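Local atomic coordinates of GTP-sensing transcriptional pleiotropic repressor CodY (Clostridioides difficile, PDB entry 5N0L), a protein that binds isoleucine in its GAF domain and probably represses transcription in response to nutrient and GTP levels. Residues 40-49 and 126-134. Residues are numbered along the deposited sequence; the frame is centred on the assembly and turned at random.
With ILE (isoleucine), chain G.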
# COMPACT_ATOMS: atom_id res chain seq x y z
N LEU A 40 25.39 9.39 -18.65
CA LEU A 40 26.54 8.70 -18.74
C LEU A 40 26.89 8.16 -20.09
O LEU A 40 27.90 7.48 -20.16
CB LEU A 40 26.55 7.63 -17.67
CG LEU A 40 26.16 8.02 -16.27
CD1 LEU A 40 26.20 6.87 -15.30
CD2 LEU A 40 27.31 9.06 -15.79
N SER A 41 26.07 8.47 -21.16
CA SER A 41 26.31 7.98 -22.54
C SER A 41 26.57 6.50 -22.48
O SER A 41 27.57 6.04 -23.04
CB SER A 41 27.50 8.73 -23.18
OG SER A 41 27.10 10.07 -23.25
N SER A 42 25.68 5.75 -21.81
CA SER A 42 26.01 4.37 -21.51
C SER A 42 24.81 3.43 -21.84
O SER A 42 23.72 3.88 -21.76
CB SER A 42 26.29 4.18 -20.04
OG SER A 42 27.56 4.82 -19.68
N ASN A 43 25.14 2.18 -22.05
CA ASN A 43 24.05 1.09 -21.86
C ASN A 43 23.85 0.94 -20.39
O ASN A 43 24.81 0.79 -19.67
CB ASN A 43 24.58 -0.22 -22.46
CG ASN A 43 24.53 -0.26 -23.99
OD1 ASN A 43 24.06 0.70 -24.65
ND2 ASN A 43 24.96 -1.43 -24.58
N VAL A 44 22.60 0.91 -19.94
CA VAL A 44 22.22 0.77 -18.57
C VAL A 44 21.20 -0.42 -18.46
O VAL A 44 20.16 -0.39 -19.15
CB VAL A 44 21.48 2.01 -18.14
CG1 VAL A 44 21.07 2.02 -16.72
CG2 VAL A 44 22.42 3.26 -18.43
N TYR A 45 21.53 -1.29 -17.58
CA TYR A 45 20.61 -2.41 -17.19
C TYR A 45 20.29 -2.40 -15.74
O TYR A 45 21.23 -2.38 -14.88
CB TYR A 45 21.29 -3.67 -17.56
CG TYR A 45 21.86 -3.83 -18.90
CD1 TYR A 45 23.20 -3.39 -19.22
CD2 TYR A 45 21.20 -4.47 -19.94
CE1 TYR A 45 23.77 -3.55 -20.39
CE2 TYR A 45 21.78 -4.66 -21.17
CZ TYR A 45 23.06 -4.25 -21.44
OH TYR A 45 23.67 -4.44 -22.66
N VAL A 46 18.99 -2.36 -15.40
CA VAL A 46 18.55 -2.52 -14.04
C VAL A 46 18.04 -3.97 -13.97
O VAL A 46 17.05 -4.22 -14.63
CB VAL A 46 17.46 -1.56 -13.74
CG1 VAL A 46 16.93 -1.74 -12.38
CG2 VAL A 46 17.98 -0.09 -13.86
N VAL A 47 18.68 -4.80 -13.18
CA VAL A 47 18.48 -6.23 -13.24
C VAL A 47 18.10 -6.74 -11.86
O VAL A 47 18.84 -6.54 -10.86
CB VAL A 47 19.79 -6.94 -13.69
CG1 VAL A 47 19.46 -8.45 -13.88
CG2 VAL A 47 20.30 -6.43 -15.01
N SER A 48 16.95 -7.47 -11.70
CA SER A 48 16.60 -7.99 -10.42
C SER A 48 17.61 -9.10 -10.01
O SER A 48 18.39 -9.61 -10.85
CB SER A 48 15.14 -8.61 -10.48
OG SER A 48 15.26 -9.81 -11.22
N ALA A 49 17.58 -9.50 -8.72
CA ALA A 49 18.51 -10.53 -8.20
C ALA A 49 18.34 -11.83 -9.01
O ALA A 49 19.28 -12.56 -9.29
CB ALA A 49 18.39 -10.71 -6.71
N ARG A 126 20.21 -7.95 -0.98
CA ARG A 126 20.64 -7.74 -2.36
C ARG A 126 19.38 -8.04 -3.28
O ARG A 126 18.98 -9.18 -3.43
CB ARG A 126 21.74 -8.68 -2.69
CG ARG A 126 22.25 -8.73 -4.13
CD ARG A 126 22.86 -7.36 -4.56
NE ARG A 126 23.45 -7.33 -5.85
CZ ARG A 126 24.67 -7.79 -6.16
NH1 ARG A 126 25.47 -8.30 -5.26
NH2 ARG A 126 25.13 -7.70 -7.39
N LEU A 127 18.83 -6.96 -3.81
CA LEU A 127 17.63 -6.96 -4.64
C LEU A 127 17.85 -7.00 -6.10
O LEU A 127 16.94 -7.32 -6.87
CB LEU A 127 16.75 -5.78 -4.26
CG LEU A 127 16.24 -5.73 -2.83
CD1 LEU A 127 15.45 -4.46 -2.56
CD2 LEU A 127 15.46 -6.96 -2.48
N GLY A 128 19.05 -6.62 -6.55
CA GLY A 128 19.33 -6.59 -7.94
C GLY A 128 20.71 -5.91 -8.20
O GLY A 128 21.53 -5.83 -7.24
N THR A 129 20.91 -5.54 -9.44
CA THR A 129 22.20 -4.99 -9.93
C THR A 129 21.97 -3.97 -10.98
O THR A 129 21.11 -4.06 -11.81
CB THR A 129 23.10 -6.16 -10.47
OG1 THR A 129 23.19 -7.22 -9.52
CG2 THR A 129 24.53 -5.74 -10.76
N LEU A 130 22.76 -2.87 -10.91
CA LEU A 130 22.75 -1.86 -11.91
C LEU A 130 24.07 -2.07 -12.68
O LEU A 130 25.16 -2.13 -12.07
CB LEU A 130 22.67 -0.46 -11.26
CG LEU A 130 22.77 0.68 -12.21
CD1 LEU A 130 21.60 0.97 -13.11
CD2 LEU A 130 22.99 2.01 -11.38
N VAL A 131 23.99 -2.19 -13.98
CA VAL A 131 25.11 -2.41 -14.90
C VAL A 131 25.15 -1.30 -15.92
O VAL A 131 24.16 -0.87 -16.54
CB VAL A 131 25.01 -3.78 -15.63
CG1 VAL A 131 26.21 -3.96 -16.52
CG2 VAL A 131 24.95 -4.91 -14.64
N LEU A 132 26.35 -0.63 -16.00
CA LEU A 132 26.51 0.51 -16.84
C LEU A 132 27.73 0.26 -17.68
O LEU A 132 28.71 -0.28 -17.18
CB LEU A 132 26.75 1.80 -16.03
CG LEU A 132 25.63 2.09 -15.05
CD1 LEU A 132 26.22 2.21 -13.69
CD2 LEU A 132 24.83 3.31 -15.35
N SER A 133 27.62 0.54 -18.98
CA SER A 133 28.69 0.19 -19.90
C SER A 133 28.83 1.13 -21.06
O SER A 133 27.86 1.59 -21.59
CB SER A 133 28.51 -1.22 -20.38
OG SER A 133 29.55 -1.68 -21.22
N ARG A 134 30.09 1.53 -21.41
CA ARG A 134 30.29 2.46 -22.48
C ARG A 134 31.71 2.32 -23.06
O ARG A 134 32.62 1.71 -22.45
CB ARG A 134 30.00 3.91 -22.03
CG ARG A 134 31.13 4.39 -21.07
CD ARG A 134 30.70 5.70 -20.53
NE ARG A 134 31.75 6.36 -19.67
CZ ARG A 134 31.49 7.40 -18.89
NH1 ARG A 134 30.31 7.98 -18.84
NH2 ARG A 134 32.56 7.98 -18.19
N ILE G . 26.95 -6.67 -23.35
CA ILE G . 26.78 -5.59 -22.34
C ILE G . 26.95 -4.24 -22.99
O ILE G . 27.95 -4.04 -23.68
CB ILE G . 27.76 -5.78 -21.20
CG1 ILE G . 27.41 -7.08 -20.45
CG2 ILE G . 27.63 -4.69 -20.20
CD1 ILE G . 26.21 -6.99 -19.52
OXT ILE G . 26.04 -3.45 -22.88
O HOH W 1 21.07 -8.64 -10.08
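Y45 and V131 face each other as a hydrogen-bonded pair of antiparallel strands, and this pairing shows how two strands can offer part of one face to a ligand while the other face packs against helices. Paired backbone bonds also join N43 with S133 and V47 with T129. On the face of N43, Y45 and S133, the tyrosine ring slants across V131, CD1 lying 4.0 Å from its CB. With CG beside the backbone N (chi1 -49°), the phenol reaches the bound isoleucine, whose OXT lies in the ring plane at its edge, 2.6 Å from Y45 OH. N43 ND2 donates almost straight (176°) to the same OXT at 2.9 Å, so two side chains grip one carboxylate oxygen. S133 adds CB, 3.6 Å from the ligand CG2, while its OG is hydrogen-bonded to T115 OG1; K113, S65, D63 and E107 also bond the ligand.

The opposite face is tight and apolar. V44 reaches L130 with CG1, 3.8 Å from CD1, and L132 with CG2; V46 adds its CG2 to L130 CD1, and helices 30-40 and 141-158 close over these residues. At one end, R134 NH1 donates to L40 O at 2.8 Å, this oxygen lying in the guanidinium plane although NH1 is tilted from the carbonyl plane, while S42 OG approaches it from the opposite face; N137 and S138 take other guanidinium N-H groups. The far end is looser and partly exposed: a classic beta bulge at L127 and G128, set against I120, accompanies a bent bond (133°) from A49 N to L127 O, and a water bridges S48 O and T129 OG1. Neighbouring inner strands of an antiparallel sheet, with helices on one face and a probable effector pocket on the other, are the arrangement of a GAF domain, here the isoleucine site of CodY.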